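PDB 3IJ3: cytosol aminopeptidase from Coxiella burnetii, which probably acts as a manganese-dependent metallopeptidase of the M17 family, removing amino acids from the N-terminal ends of peptides. Local coordinates for residues 231-236 with 298-303; 95-100 with 459-464; 384-389 with 471-476. All coordinates share one frame; numbering follows the deposited sequence. Where two conformers were deposited one is given.

Contact 1. Residues 231-236 with 298-303; sequences LLIDLK and LLIPAV. With SO4 (sulfate ion), chain G.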
ATOM      1  N   LEU A 231     -32.339  10.206 -10.302  1.00 16.74           N
ATOM      2  CA  LEU A 231     -33.465  11.138 -10.397  1.00 16.31           C
ATOM      3  C   LEU A 231     -33.179  12.413  -9.631  1.00 15.83           C
ATOM      4  O   LEU A 231     -32.195  12.498  -8.894  1.00 16.42           O
ATOM      5  CB  LEU A 231     -34.735  10.453  -9.928  1.00 17.48           C
ATOM      6  CG  LEU A 231     -34.762   9.851  -8.535  1.00 16.68           C
ATOM      7  CD1 LEU A 231     -35.130  10.962  -7.570  1.00 19.74           C
ATOM      8  CD2 LEU A 231     -35.749   8.717  -8.351  1.00 18.18           C
ATOM      9  N   LEU A 232     -34.014  13.417  -9.869  1.00 15.24           N
ATOM     10  CA  LEU A 232     -33.953  14.671  -9.146  1.00 14.14           C
ATOM     11  C   LEU A 232     -35.308  14.882  -8.496  1.00 14.19           C
ATOM     12  O   LEU A 232     -36.347  14.793  -9.155  1.00 16.01           O
ATOM     13  CB  LEU A 232     -33.626  15.845 -10.065  1.00 15.92           C
ATOM     14  CG  LEU A 232     -33.669  17.240  -9.437  1.00 16.26           C
ATOM     15  CD1 LEU A 232     -32.587  17.420  -8.355  1.00 15.86           C
ATOM     16  CD2 LEU A 232     -33.533  18.286 -10.514  1.00 19.39           C
ATOM     17  N   ILE A 233     -35.290  15.090  -7.192  1.00 13.55           N
ATOM     18  CA  ILE A 233     -36.502  15.378  -6.406  1.00 14.39           C
ATOM     19  C   ILE A 233     -36.590  16.904  -6.237  1.00 15.09           C
ATOM     20  O   ILE A 233     -35.624  17.513  -5.791  1.00 16.34           O
ATOM     21  CB  ILE A 233     -36.395  14.728  -5.013  1.00 14.10           C
ATOM     22  CG1 ILE A 233     -36.198  13.226  -5.146  1.00 14.66           C
ATOM     23  CG2 ILE A 233     -37.652  15.039  -4.144  1.00 14.88           C
ATOM     24  CD1 ILE A 233     -35.551  12.589  -3.909  1.00 16.42           C
ATOM     25  N   ASP A 234     -37.764  17.485  -6.513  1.00 15.19           N
ATOM     26  CA  ASP A 234     -37.997  18.942  -6.462  1.00 15.04           C
ATOM     27  C   ASP A 234     -39.311  19.207  -5.737  1.00 15.45           C
ATOM     28  O   ASP A 234     -40.382  18.953  -6.286  1.00 17.39           O
ATOM     29  CB  ASP A 234     -38.025  19.469  -7.904  1.00 16.17           C
ATOM     30  CG  ASP A 234     -38.095  21.008  -8.020  1.00 19.36           C
ATOM     31  OD1 ASP A 234     -38.158  21.713  -7.008  1.00 22.31           O
ATOM     32  OD2 ASP A 234     -38.066  21.512  -9.190  1.00 22.13           O
ATOM     33  N   LEU A 235     -39.216  19.627  -4.482  1.00 14.52           N
ATOM     34  CA  LEU A 235     -40.377  19.927  -3.646  1.00 14.16           C
ATOM     35  C   LEU A 235     -40.555  21.419  -3.460  1.00 14.65           C
ATOM     36  O   LEU A 235     -39.563  22.155  -3.293  1.00 15.62           O
ATOM     37  CB  LEU A 235     -40.246  19.233  -2.274  1.00 14.73           C
ATOM     38  CG  LEU A 235     -41.258  19.561  -1.144  1.00 14.77           C
ATOM     39  CD1 LEU A 235     -41.303  18.455  -0.085  1.00 16.74           C
ATOM     40  CD2 LEU A 235     -40.932  20.914  -0.463  1.00 14.64           C
ATOM     41  N   LYS A 236     -41.813  21.879  -3.479  1.00 15.05           N
ATOM     42  CA  LYS A 236     -42.129  23.281  -3.236  1.00 14.81           C
ATOM     43  C   LYS A 236     -43.276  23.422  -2.239  1.00 15.61           C
ATOM     44  O   LYS A 236     -44.214  22.631  -2.232  1.00 15.29           O
ATOM     45  CB  LYS A 236     -42.473  24.044  -4.520  1.00 16.72           C
ATOM     46  CG  LYS A 236     -41.269  24.258  -5.405  1.00 21.61           C
ATOM     47  CD  LYS A 236     -41.559  25.084  -6.646  1.00 28.78           C
ATOM     48  CE  LYS A 236     -40.233  25.518  -7.291  1.00 31.93           C
ATOM     49  NZ  LYS A 236     -40.418  26.397  -8.487  1.00 34.99           N
ATOM     50  N   LEU A 298     -37.016  22.476  -2.156  1.00 15.50           N
ATOM     51  CA  LEU A 298     -36.040  21.456  -1.779  1.00 15.57           C
ATOM     52  C   LEU A 298     -35.658  20.664  -3.019  1.00 15.40           C
ATOM     53  O   LEU A 298     -36.527  20.098  -3.698  1.00 14.44           O
ATOM     54  CB  LEU A 298     -36.629  20.524  -0.717  1.00 14.82           C
ATOM     55  CG  LEU A 298     -35.881  19.215  -0.421  1.00 15.12           C
ATOM     56  CD1 LEU A 298     -34.546  19.491   0.321  1.00 14.42           C
ATOM     57  CD2 LEU A 298     -36.748  18.302   0.425  1.00 15.50           C
ATOM     58  N   LEU A 299     -34.356  20.647  -3.333  1.00 15.60           N
ATOM     59  CA  LEU A 299     -33.812  19.945  -4.475  1.00 15.02           C
ATOM     60  C   LEU A 299     -32.838  18.891  -4.007  1.00 14.95           C
ATOM     61  O   LEU A 299     -31.857  19.199  -3.309  1.00 15.51           O
ATOM     62  CB  LEU A 299     -33.096  20.943  -5.412  1.00 15.31           C
ATOM     63  CG  LEU A 299     -34.006  21.871  -6.200  1.00 17.86           C
ATOM     64  CD1 LEU A 299     -33.229  23.108  -6.697  1.00 15.14           C
ATOM     65  CD2 LEU A 299     -34.620  21.088  -7.384  1.00 15.50           C
ATOM     66  N   ILE A 300     -33.117  17.633  -4.368  1.00 14.94           N
ATOM     67  CA  ILE A 300     -32.250  16.509  -4.015  1.00 14.99           C
ATOM     68  C   ILE A 300     -31.910  15.636  -5.237  1.00 14.91           C
ATOM     69  O   ILE A 300     -32.796  14.959  -5.792  1.00 15.41           O
ATOM     70  CB  ILE A 300     -32.906  15.591  -2.946  1.00 14.87           C
ATOM     71  CG1 ILE A 300     -33.079  16.333  -1.624  1.00 16.83           C
ATOM     72  CG2 ILE A 300     -32.103  14.297  -2.762  1.00 17.09           C
ATOM     73  CD1 ILE A 300     -34.005  15.585  -0.605  1.00 15.58           C
ATOM     74  N   PRO A 301     -30.644  15.705  -5.695  1.00 15.75           N
ATOM     75  CA  PRO A 301     -30.190  14.766  -6.713  1.00 15.33           C
ATOM     76  C   PRO A 301     -30.039  13.419  -5.996  1.00 14.99           C
ATOM     77  O   PRO A 301     -29.318  13.328  -4.975  1.00 15.94           O
ATOM     78  CB  PRO A 301     -28.851  15.322  -7.176  1.00 16.40           C
ATOM     79  CG  PRO A 301     -28.528  16.458  -6.304  1.00 21.51           C
ATOM     80  CD  PRO A 301     -29.649  16.765  -5.416  1.00 16.36           C
ATOM     81  N   ALA A 302     -30.696  12.390  -6.510  1.00 13.95           N
ATOM     82  CA  ALA A 302     -30.696  11.064  -5.867  1.00 14.86           C
ATOM     83  C   ALA A 302     -30.125  10.040  -6.847  1.00 16.69           C
ATOM     84  O   ALA A 302     -30.706   9.780  -7.913  1.00 16.41           O
ATOM     85  CB  ALA A 302     -32.107  10.704  -5.395  1.00 15.89           C
ATOM     86  N   VAL A 303     -28.958   9.513  -6.503  1.00 16.18           N
ATOM     87  CA  VAL A 303     -28.259   8.574  -7.366  1.00 16.54           C
ATOM     88  C   VAL A 303     -27.444   7.556  -6.576  1.00 17.84           C
ATOM     89  O   VAL A 303     -27.301   7.671  -5.346  1.00 18.04           O
ATOM     90  CB  VAL A 303     -27.190   9.354  -8.195  1.00 16.10           C
ATOM     91  CG1 VAL A 303     -27.749  10.602  -8.912  1.00 16.28           C
ATOM     92  CG2 VAL A 303     -25.985   9.801  -7.310  1.00 16.03           C
TER
HETATM   93  S   SO4 G 464     -43.418  27.810  -9.149  0.50 42.94           S
HETATM   94  O1  SO4 G 464     -44.109  26.539  -8.955  0.50 42.39           O
HETATM   95  O2  SO4 G 464     -44.381  28.906  -9.077  0.50 45.78           O
HETATM   96  O3  SO4 G 464     -42.430  27.990  -8.100  0.50 39.74           O
HETATM   97  O4  SO4 G 464     -42.767  27.841 -10.453  0.50 43.87           O

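Contact 2. Residues 95-100 with 459-464; sequences YEYSWD and PGRPIG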
ATOM      1  N   TYR A  95     -24.691  23.191  34.482  1.00 25.39           N
ATOM      2  CA  TYR A  95     -26.156  23.306  34.454  1.00 26.96           C
ATOM      3  C   TYR A  95     -26.744  23.739  33.095  1.00 28.50           C
ATOM      4  O   TYR A  95     -27.963  23.673  32.901  1.00 28.45           O
ATOM      5  CB  TYR A  95     -26.667  24.179  35.610  1.00 26.66           C
ATOM      6  CG  TYR A  95     -26.437  23.542  36.970  1.00 29.00           C
ATOM      7  CD1 TYR A  95     -27.262  22.511  37.432  1.00 28.06           C
ATOM      8  CD2 TYR A  95     -25.401  23.972  37.802  1.00 29.41           C
ATOM      9  CE1 TYR A  95     -27.045  21.919  38.714  1.00 28.67           C
ATOM     10  CE2 TYR A  95     -25.181  23.385  39.060  1.00 30.18           C
ATOM     11  CZ  TYR A  95     -26.000  22.366  39.504  1.00 28.29           C
ATOM     12  OH  TYR A  95     -25.769  21.811  40.743  1.00 26.82           O
ATOM     13  N   GLU A  96     -25.884  24.152  32.158  1.00 30.60           N
ATOM     14  CA  GLU A  96     -26.323  24.554  30.808  1.00 31.63           C
ATOM     15  C   GLU A  96     -25.832  23.624  29.672  1.00 32.34           C
ATOM     16  O   GLU A  96     -26.040  23.934  28.502  1.00 34.39           O
ATOM     17  CB  GLU A  96     -25.869  25.990  30.506  1.00 32.06           C
ATOM     18  CG  GLU A  96     -26.490  27.077  31.391  1.00 34.50           C
ATOM     19  CD  GLU A  96     -25.951  27.086  32.815  1.00 39.04           C
ATOM     20  OE1 GLU A  96     -26.757  27.243  33.761  1.00 42.31           O
ATOM     21  OE2 GLU A  96     -24.725  26.923  32.996  1.00 43.98           O
ATOM     22  N   TYR A  97     -25.213  22.487  29.992  1.00 31.99           N
ATOM     23  CA  TYR A  97     -24.685  21.581  28.946  1.00 31.60           C
ATOM     24  C   TYR A  97     -25.764  20.753  28.202  1.00 31.89           C
ATOM     25  O   TYR A  97     -25.678  20.562  26.987  1.00 33.74           O
ATOM     26  CB  TYR A  97     -23.594  20.685  29.525  1.00 31.06           C
ATOM     27  CG  TYR A  97     -23.013  19.731  28.529  1.00 30.91           C
ATOM     28  CD1 TYR A  97     -22.340  20.201  27.402  1.00 31.48           C
ATOM     29  CD2 TYR A  97     -23.089  18.361  28.723  1.00 31.23           C
ATOM     30  CE1 TYR A  97     -21.802  19.327  26.480  1.00 32.55           C
ATOM     31  CE2 TYR A  97     -22.543  17.479  27.807  1.00 31.38           C
ATOM     32  CZ  TYR A  97     -21.897  17.971  26.691  1.00 30.42           C
ATOM     33  OH  TYR A  97     -21.358  17.102  25.781  1.00 34.51           O
ATOM     34  N   SER A  98     -26.747  20.247  28.933  1.00 30.81           N
ATOM     35  CA  SER A  98     -27.892  19.506  28.342  1.00 29.14           C
ATOM     36  C   SER A  98     -27.689  18.067  27.853  1.00 27.57           C
ATOM     37  O   SER A  98     -28.546  17.219  28.138  1.00 24.78           O
ATOM     38  CB  SER A  98     -28.574  20.348  27.246  1.00 30.02           C
ATOM     39  OG  SER A  98     -28.993  21.598  27.789  1.00 32.29           O
ATOM     40  N   TRP A  99     -26.617  17.772  27.103  1.00 25.15           N
ATOM     41  CA  TRP A  99     -26.403  16.403  26.619  1.00 24.81           C
ATOM     42  C   TRP A  99     -26.281  15.351  27.711  1.00 22.52           C
ATOM     43  O   TRP A  99     -26.454  14.181  27.413  1.00 22.63           O
ATOM     44  CB  TRP A  99     -25.180  16.241  25.688  1.00 24.97           C
ATOM     45  CG  TRP A  99     -25.355  16.618  24.250  1.00 28.08           C
ATOM     46  CD1 TRP A  99     -24.661  17.576  23.567  1.00 29.87           C
ATOM     47  CD2 TRP A  99     -26.268  16.036  23.308  1.00 28.01           C
ATOM     48  NE1 TRP A  99     -25.078  17.628  22.264  1.00 30.77           N
ATOM     49  CE2 TRP A  99     -26.069  16.701  22.074  1.00 30.46           C
ATOM     50  CE3 TRP A  99     -27.247  15.034  23.389  1.00 28.85           C
ATOM     51  CZ2 TRP A  99     -26.797  16.390  20.924  1.00 29.14           C
ATOM     52  CZ3 TRP A  99     -27.980  14.720  22.235  1.00 27.33           C
ATOM     53  CH2 TRP A  99     -27.743  15.402  21.019  1.00 30.09           C
ATOM     54  N   ASP A 100     -25.971  15.713  28.962  1.00 21.57           N
ATOM     55  CA  ASP A 100     -25.903  14.662  29.999  1.00 20.14           C
ATOM     56  C   ASP A 100     -27.266  13.971  30.115  1.00 17.69           C
ATOM     57  O   ASP A 100     -27.349  12.759  30.412  1.00 16.91           O
ATOM     58  CB  ASP A 100     -25.482  15.214  31.361  1.00 21.24           C
ATOM     59  CG  ASP A 100     -24.052  15.759  31.370  1.00 23.76           C
ATOM     60  OD1 ASP A 100     -23.134  15.007  30.975  1.00 26.75           O
ATOM     61  OD2 ASP A 100     -23.853  16.911  31.820  1.00 20.91           O
ATOM     62  N   PRO A 459     -23.613   9.971  25.076  1.00 17.41           N
ATOM     63  CA  PRO A 459     -24.940  10.294  25.603  1.00 16.60           C
ATOM     64  C   PRO A 459     -25.790  11.077  24.621  1.00 15.96           C
ATOM     65  O   PRO A 459     -25.386  12.158  24.150  1.00 14.57           O
ATOM     66  CB  PRO A 459     -24.632  11.124  26.855  1.00 17.30           C
ATOM     67  CG  PRO A 459     -23.263  10.712  27.247  1.00 18.98           C
ATOM     68  CD  PRO A 459     -22.550  10.535  25.928  1.00 19.36           C
ATOM     69  N   GLY A 460     -26.949  10.500  24.301  1.00 14.90           N
ATOM     70  CA  GLY A 460     -27.904  11.097  23.405  1.00 15.52           C
ATOM     71  C   GLY A 460     -27.596  10.876  21.940  1.00 15.45           C
ATOM     72  O   GLY A 460     -28.404  11.257  21.090  1.00 16.14           O
ATOM     73  N   ARG A 461     -26.478  10.204  21.660  1.00 14.84           N
ATOM     74  CA  ARG A 461     -25.937  10.038  20.284  1.00 15.22           C
ATOM     75  C   ARG A 461     -25.491   8.597  19.986  1.00 14.80           C
ATOM     76  O   ARG A 461     -24.320   8.253  20.114  1.00 16.97           O
ATOM     77  CB  ARG A 461     -24.778  11.030  20.140  1.00 16.37           C
ATOM     78  CG  ARG A 461     -25.274  12.493  20.087  1.00 18.26           C
ATOM     79  CD  ARG A 461     -24.222  13.472  20.529  1.00 24.69           C
ATOM     80  NE  ARG A 461     -23.996  13.337  21.979  1.00 27.18           N
ATOM     81  CZ  ARG A 461     -23.010  13.928  22.660  1.00 28.99           C
ATOM     82  NH1 ARG A 461     -22.122  14.685  22.022  1.00 30.39           N
ATOM     83  NH2 ARG A 461     -22.903  13.743  23.979  1.00 25.00           N
ATOM     84  N   PRO A 462     -26.447   7.743  19.626  1.00 13.98           N
ATOM     85  CA  PRO A 462     -26.157   6.338  19.342  1.00 14.07           C
ATOM     86  C   PRO A 462     -25.345   6.183  18.075  1.00 12.32           C
ATOM     87  O   PRO A 462     -25.458   7.007  17.180  1.00 11.87           O
ATOM     88  CB  PRO A 462     -27.545   5.715  19.167  1.00 15.24           C
ATOM     89  CG  PRO A 462     -28.540   6.753  19.609  1.00 18.31           C
ATOM     90  CD  PRO A 462     -27.888   8.057  19.540  1.00 15.75           C
ATOM     91  N   ILE A 463     -24.542   5.134  18.008  1.00 12.18           N
ATOM     92  CA  ILE A 463     -23.735   4.860  16.814  1.00 11.54           C
ATOM     93  C   ILE A 463     -24.641   4.756  15.605  1.00 11.36           C
ATOM     94  O   ILE A 463     -25.651   4.053  15.637  1.00 12.97           O
ATOM     95  CB  ILE A 463     -22.923   3.552  16.957  1.00 11.86           C
ATOM     96  CG1 ILE A 463     -21.758   3.721  17.944  1.00 16.17           C
ATOM     97  CG2 ILE A 463     -22.316   3.162  15.621  1.00 13.62           C
ATOM     98  CD1 ILE A 463     -21.124   2.359  18.367  1.00 19.71           C
ATOM     99  N   GLY A 464     -24.261   5.419  14.535  1.00 11.57           N
ATOM    100  CA  GLY A 464     -25.035   5.435  13.285  1.00 11.77           C
ATOM    101  C   GLY A 464     -25.331   6.848  12.831  1.00 11.90           C
ATOM    102  O   GLY A 464     -24.644   7.800  13.219  1.00 13.34           O
TER
HETATM  103  O   HOH W   1     -21.334  14.628  25.973  0.50 24.65           O

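Contact 3. Residues 384-389 with 471-476; sequences QALIDA and RAVFHY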
ATOM      1  N   GLN A 384     -21.478  34.970   9.174  0.60 14.92           N
ATOM      2  CA  GLN A 384     -21.436  35.467  10.549  0.60 15.90           C
ATOM      3  C   GLN A 384     -22.741  35.186  11.287  0.60 15.23           C
ATOM      4  O   GLN A 384     -22.718  34.812  12.456  0.60 14.49           O
ATOM      5  CB  GLN A 384     -21.108  36.961  10.580  0.60 16.51           C
ATOM      6  CG  GLN A 384     -19.718  37.326  10.011  0.60 18.73           C
ATOM      7  CD  GLN A 384     -18.571  36.741  10.797  0.60 21.37           C
ATOM      8  OE1 GLN A 384     -17.485  36.526  10.249  0.60 22.33           O
ATOM      9  NE2 GLN A 384     -18.796  36.473  12.081  0.60 20.78           N
ATOM     10  N   ALA A 385     -23.871  35.330  10.592  1.00 14.87           N
ATOM     11  CA  ALA A 385     -25.184  35.093  11.208  1.00 14.41           C
ATOM     12  C   ALA A 385     -25.346  33.612  11.580  1.00 13.96           C
ATOM     13  O   ALA A 385     -25.896  33.272  12.632  1.00 13.59           O
ATOM     14  CB  ALA A 385     -26.311  35.567  10.267  1.00 14.78           C
ATOM     15  N   LEU A 386     -24.823  32.732  10.729  1.00 13.97           N
ATOM     16  CA  LEU A 386     -24.887  31.278  10.995  1.00 14.92           C
ATOM     17  C   LEU A 386     -23.952  30.917  12.152  1.00 16.12           C
ATOM     18  O   LEU A 386     -24.278  30.038  12.976  1.00 15.88           O
ATOM     19  CB  LEU A 386     -24.576  30.474   9.731  1.00 13.09           C
ATOM     20  CG  LEU A 386     -25.693  30.444   8.677  1.00 15.14           C
ATOM     21  CD1 LEU A 386     -25.231  30.028   7.251  1.00 15.11           C
ATOM     22  CD2 LEU A 386     -26.825  29.566   9.183  1.00 15.17           C
ATOM     23  N   ILE A 387     -22.786  31.575  12.207  1.00 15.43           N
ATOM     24  CA  ILE A 387     -21.859  31.376  13.314  1.00 17.05           C
ATOM     25  C   ILE A 387     -22.537  31.807  14.626  1.00 18.22           C
ATOM     26  O   ILE A 387     -22.467  31.082  15.615  1.00 17.12           O
ATOM     27  CB  ILE A 387     -20.517  32.097  13.093  1.00 19.44           C
ATOM     28  CG1 ILE A 387     -19.706  31.358  12.003  1.00 19.95           C
ATOM     29  CG2 ILE A 387     -19.711  32.152  14.413  1.00 21.60           C
ATOM     30  CD1 ILE A 387     -18.580  32.182  11.410  1.00 25.93           C
ATOM     31  N   ASP A 388     -23.178  32.976  14.623  1.00 17.42           N
ATOM     32  CA  ASP A 388     -23.925  33.462  15.809  1.00 18.57           C
ATOM     33  C   ASP A 388     -25.002  32.459  16.234  1.00 18.13           C
ATOM     34  O   ASP A 388     -25.156  32.160  17.430  1.00 16.91           O
ATOM     35  CB  ASP A 388     -24.600  34.809  15.521  1.00 18.92           C
ATOM     36  CG  ASP A 388     -23.610  35.970  15.417  1.00 27.06           C
ATOM     37  OD1 ASP A 388     -22.448  35.803  15.840  1.00 32.09           O
ATOM     38  OD2 ASP A 388     -24.022  37.064  14.929  1.00 32.18           O
ATOM     39  N   ALA A 389     -25.746  31.943  15.248  1.00 16.57           N
ATOM     40  CA  ALA A 389     -26.797  30.950  15.506  1.00 17.43           C
ATOM     41  C   ALA A 389     -26.208  29.677  16.122  1.00 16.84           C
ATOM     42  O   ALA A 389     -26.826  29.056  16.986  1.00 18.12           O
ATOM     43  CB  ALA A 389     -27.573  30.617  14.191  1.00 16.35           C
ATOM     44  N   ARG A 471     -30.128  22.702  13.895  0.50 19.52           N
ATOM     45  CA  ARG A 471     -30.679  23.601  14.890  0.50 19.44           C
ATOM     46  C   ARG A 471     -30.131  25.002  14.668  0.50 18.24           C
ATOM     47  O   ARG A 471     -30.880  25.970  14.739  0.50 16.33           O
ATOM     48  CB  ARG A 471     -30.441  23.143  16.335  0.50 20.52           C
ATOM     49  CG  ARG A 471     -31.098  21.801  16.661  0.50 24.80           C
ATOM     50  CD  ARG A 471     -31.565  21.765  18.093  0.50 28.33           C
ATOM     51  NE  ARG A 471     -32.575  22.802  18.288  0.50 32.44           N
ATOM     52  CZ  ARG A 471     -32.334  24.000  18.808  0.50 31.33           C
ATOM     53  NH1 ARG A 471     -31.122  24.310  19.246  0.50 34.78           N
ATOM     54  NH2 ARG A 471     -33.316  24.870  18.923  0.50 32.72           N
ATOM     55  N   ALA A 472     -28.841  25.099  14.343  1.00 16.76           N
ATOM     56  CA  ALA A 472     -28.210  26.408  14.091  1.00 16.14           C
ATOM     57  C   ALA A 472     -28.866  27.041  12.878  1.00 14.25           C
ATOM     58  O   ALA A 472     -29.272  28.202  12.916  1.00 14.36           O
ATOM     59  CB  ALA A 472     -26.685  26.259  13.831  1.00 15.90           C
ATOM     60  N   VAL A 473     -28.940  26.289  11.785  1.00 15.25           N
ATOM     61  CA  VAL A 473     -29.542  26.832  10.552  1.00 14.86           C
ATOM     62  C   VAL A 473     -30.993  27.246  10.787  1.00 15.07           C
ATOM     63  O   VAL A 473     -31.397  28.328  10.363  1.00 13.11           O
ATOM     64  CB  VAL A 473     -29.458  25.873   9.363  1.00 15.99           C
ATOM     65  CG1 VAL A 473     -30.191  26.470   8.124  1.00 15.32           C
ATOM     66  CG2 VAL A 473     -27.985  25.540   9.037  1.00 16.51           C
ATOM     67  N   PHE A 474     -31.776  26.404  11.467  1.00 13.74           N
ATOM     68  CA  PHE A 474     -33.167  26.751  11.722  1.00 14.23           C
ATOM     69  C   PHE A 474     -33.307  28.007  12.572  1.00 13.83           C
ATOM     70  O   PHE A 474     -34.195  28.848  12.329  1.00 13.95           O
ATOM     71  CB  PHE A 474     -33.979  25.585  12.318  1.00 14.49           C
ATOM     72  CG  PHE A 474     -35.440  25.873  12.361  1.00 12.50           C
ATOM     73  CD1 PHE A 474     -36.189  25.879  11.195  1.00 14.87           C
ATOM     74  CD2 PHE A 474     -36.075  26.172  13.556  1.00 16.80           C
ATOM     75  CE1 PHE A 474     -37.540  26.203  11.203  1.00 17.65           C
ATOM     76  CE2 PHE A 474     -37.437  26.475  13.571  1.00 19.91           C
ATOM     77  CZ  PHE A 474     -38.167  26.476  12.374  1.00 17.73           C
ATOM     78  N   HIS A 475     -32.473  28.135  13.605  1.00 13.71           N
ATOM     79  CA  HIS A 475     -32.476  29.334  14.439  1.00 13.26           C
ATOM     80  C   HIS A 475     -32.248  30.578  13.555  1.00 12.90           C
ATOM     81  O   HIS A 475     -32.959  31.590  13.672  1.00 12.92           O
ATOM     82  CB  HIS A 475     -31.399  29.232  15.527  1.00 12.88           C
ATOM     83  CG  HIS A 475     -31.228  30.478  16.326  1.00 17.37           C
ATOM     84  ND1 HIS A 475     -31.894  30.695  17.513  1.00 21.42           N
ATOM     85  CD2 HIS A 475     -30.473  31.578  16.107  1.00 17.55           C
ATOM     86  CE1 HIS A 475     -31.564  31.887  17.983  1.00 22.04           C
ATOM     87  NE2 HIS A 475     -30.710  32.445  17.144  1.00 16.80           N
ATOM     88  N   TYR A 476     -31.244  30.507  12.690  1.00 13.44           N
ATOM     89  CA  TYR A 476     -30.949  31.584  11.757  1.00 12.69           C
ATOM     90  C   TYR A 476     -32.196  31.941  10.909  1.00 12.80           C
ATOM     91  O   TYR A 476     -32.568  33.112  10.787  1.00 14.41           O
ATOM     92  CB  TYR A 476     -29.745  31.217  10.840  1.00 13.58           C
ATOM     93  CG  TYR A 476     -29.663  32.162   9.681  1.00 11.71           C
ATOM     94  CD1 TYR A 476     -29.250  33.463   9.870  1.00 17.70           C
ATOM     95  CD2 TYR A 476     -30.125  31.802   8.436  1.00 14.83           C
ATOM     96  CE1 TYR A 476     -29.234  34.359   8.832  1.00 20.89           C
ATOM     97  CE2 TYR A 476     -30.105  32.695   7.379  1.00 15.43           C
ATOM     98  CZ  TYR A 476     -29.659  33.975   7.589  1.00 18.29           C
ATOM     99  OH  TYR A 476     -29.662  34.894   6.571  1.00 17.60           O
TER

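Contact 1. Residues 231-236 with 298-303
I233 and I300 lie side by side on one face of an antiparallel strand pair and point the same way. CD1 of I233 reaches CG2 of I300 at 4.0 Å and also meets the methyl of A302. On the same face CD1 of L231 rests on CB of A302 at 3.7 Å. CG of L231 sits between its backbone N and carbonyl carbon (chi1 56°), which swings CD1 over toward the alanine. L235 and L298 extend this row, mainly through their CB atoms. The other face carries L232, D234, L299 and P301. Here CD1 of L232 leans over the carbonyl O of I300 at 3.6 Å.

Six backbone hydrogen bonds join the strands in the pairs L231–A302, I233–I300 and L235–L298. The straightest runs from I233 N to I300 O, 2.9 Å long with 179° at the hydrogen.

At the polar edge, L299 CD2 packs against D234 CG, the carboxylate carbon, at 3.5 Å. That buried carboxylate is salt-bridged to R297. K236 gives a hydrogen bond from NZ to O3 of a sulfate, 2.6 Å, and has a salt bridge to E349. K203 and R295 also bond this sulfate, which probably comes from the crystallisation liquor.

Strand 203-208 flanks 231-236, and strand 244-252 flanks 298-303. Helices 186-200 and 275-289 cover the isoleucine face. Helix 217-223 covers L232 and P301.

Contact 2. Residues 95-100 with 459-464
W99 meets the backbone of P459 and G460, where two loops come together. One follows strand 85-91, and the other runs between strands 445-454 and 464-465. The chain turns at G460 with a positive phi of 82°. CA of G460 lies 3.8 Å from CZ3 of W99, so the backbone packs directly on the indole. The carbonyl O of P459 lies 3.5 Å from W99 CE3. CB of P459 touches the backbone O of W99 at 3.6 Å.

R461 then folds back over the indole. Its guanidinium lies flat on the ring, with the planes 11° apart. CZ sits over the five-membered ring, 3.9 Å from its centroid, in a cation-pi contact. CD makes a CH-pi contact over the six-membered ring. The bend at chi3 (-70°) helps turn the guanidinium back toward P459. NE and NH2 both grip the carbonyl O of P459, at 2.8 and 3.0 Å, and so fix the rotation of the group. NH2 also donates to a water at 2.7 Å, and that water is hydrogen-bonded to Y97 OH.

G460 O accepts a hydrogen bond from R174, while L135 of helix 123-135 packs on W99. This arginine–tryptophan cation-pi stack joins the N-terminal and catalytic domains of the two-domain M17 aminopeptidase fold.

Contact 3. Residues 384-389 with 471-476
A385, L386 and A389 of helix 380-393 pack against A472, V473, H475 and Y476 of the C-terminal helix 470-481. This is helix-helix packing within the catalytic domain of the M17 fold. The short segments approach to 8.3 Å between axes, and their directions differ by 116°. Small residues allow this close approach: the CA atoms of A389 and A472 are 5.0 Å apart.

The apolar contacts centre on Y476. Its CG is anti to the backbone N (chi1 166°), and the ring extends along helix 380-393 toward A385. CB of A385 meets the ring at CE1, 3.5 Å away, and at CD1. CD2 of L386 approaches further back, reaching CB of Y476 at 3.7 Å and the ring at CG. The same methyl also meets CG2 of V473. One leucine branch therefore touches both a tyrosine and a valine. L382, one turn before L386, and L353 of strand 353-359 also touch Y476. V473 packs onward against I355 of that strand and L283 of helix 275-289.

Polar groups of the C-terminal helix also serve as packing surface. CD2 of H475 lies 3.6 Å from CB of A389. K392 and T393 are further neighbours of this histidine.

Hydrogen bonds also form near the C-terminal end of helix 380-393. A389 O is bonded to T393 OG1 within that helix. D395, which follows it, accepts through OD2 from the backbone N of A472 and so ties the C-terminal helix to it.

The methyl of A389 sits close over the turn of the other helix: CB is 3.2 Å from the carbonyl O of A472.

In the fold
From the N terminus, the chain first reaches 95-100, in the loop after strand 85-91 of the N-terminal sheet. It meets 459-464 much later in the chain, so contact 2 closes last but one and spans the longest stretch. Contact 1 is nested inside it. It closes a loop of 61 residues and joins two strands of the catalytic sheet. Contact 3 opens later, at 384-389, and closes at 471-476, beyond 459-464. It therefore crosses contact 2 and follows contact 1 in series. Contact 2 ties the two domains together, whereas contacts 1 and 3 lie within the catalytic domain. Contacts 1 and 2 have centres about 32 Å apart.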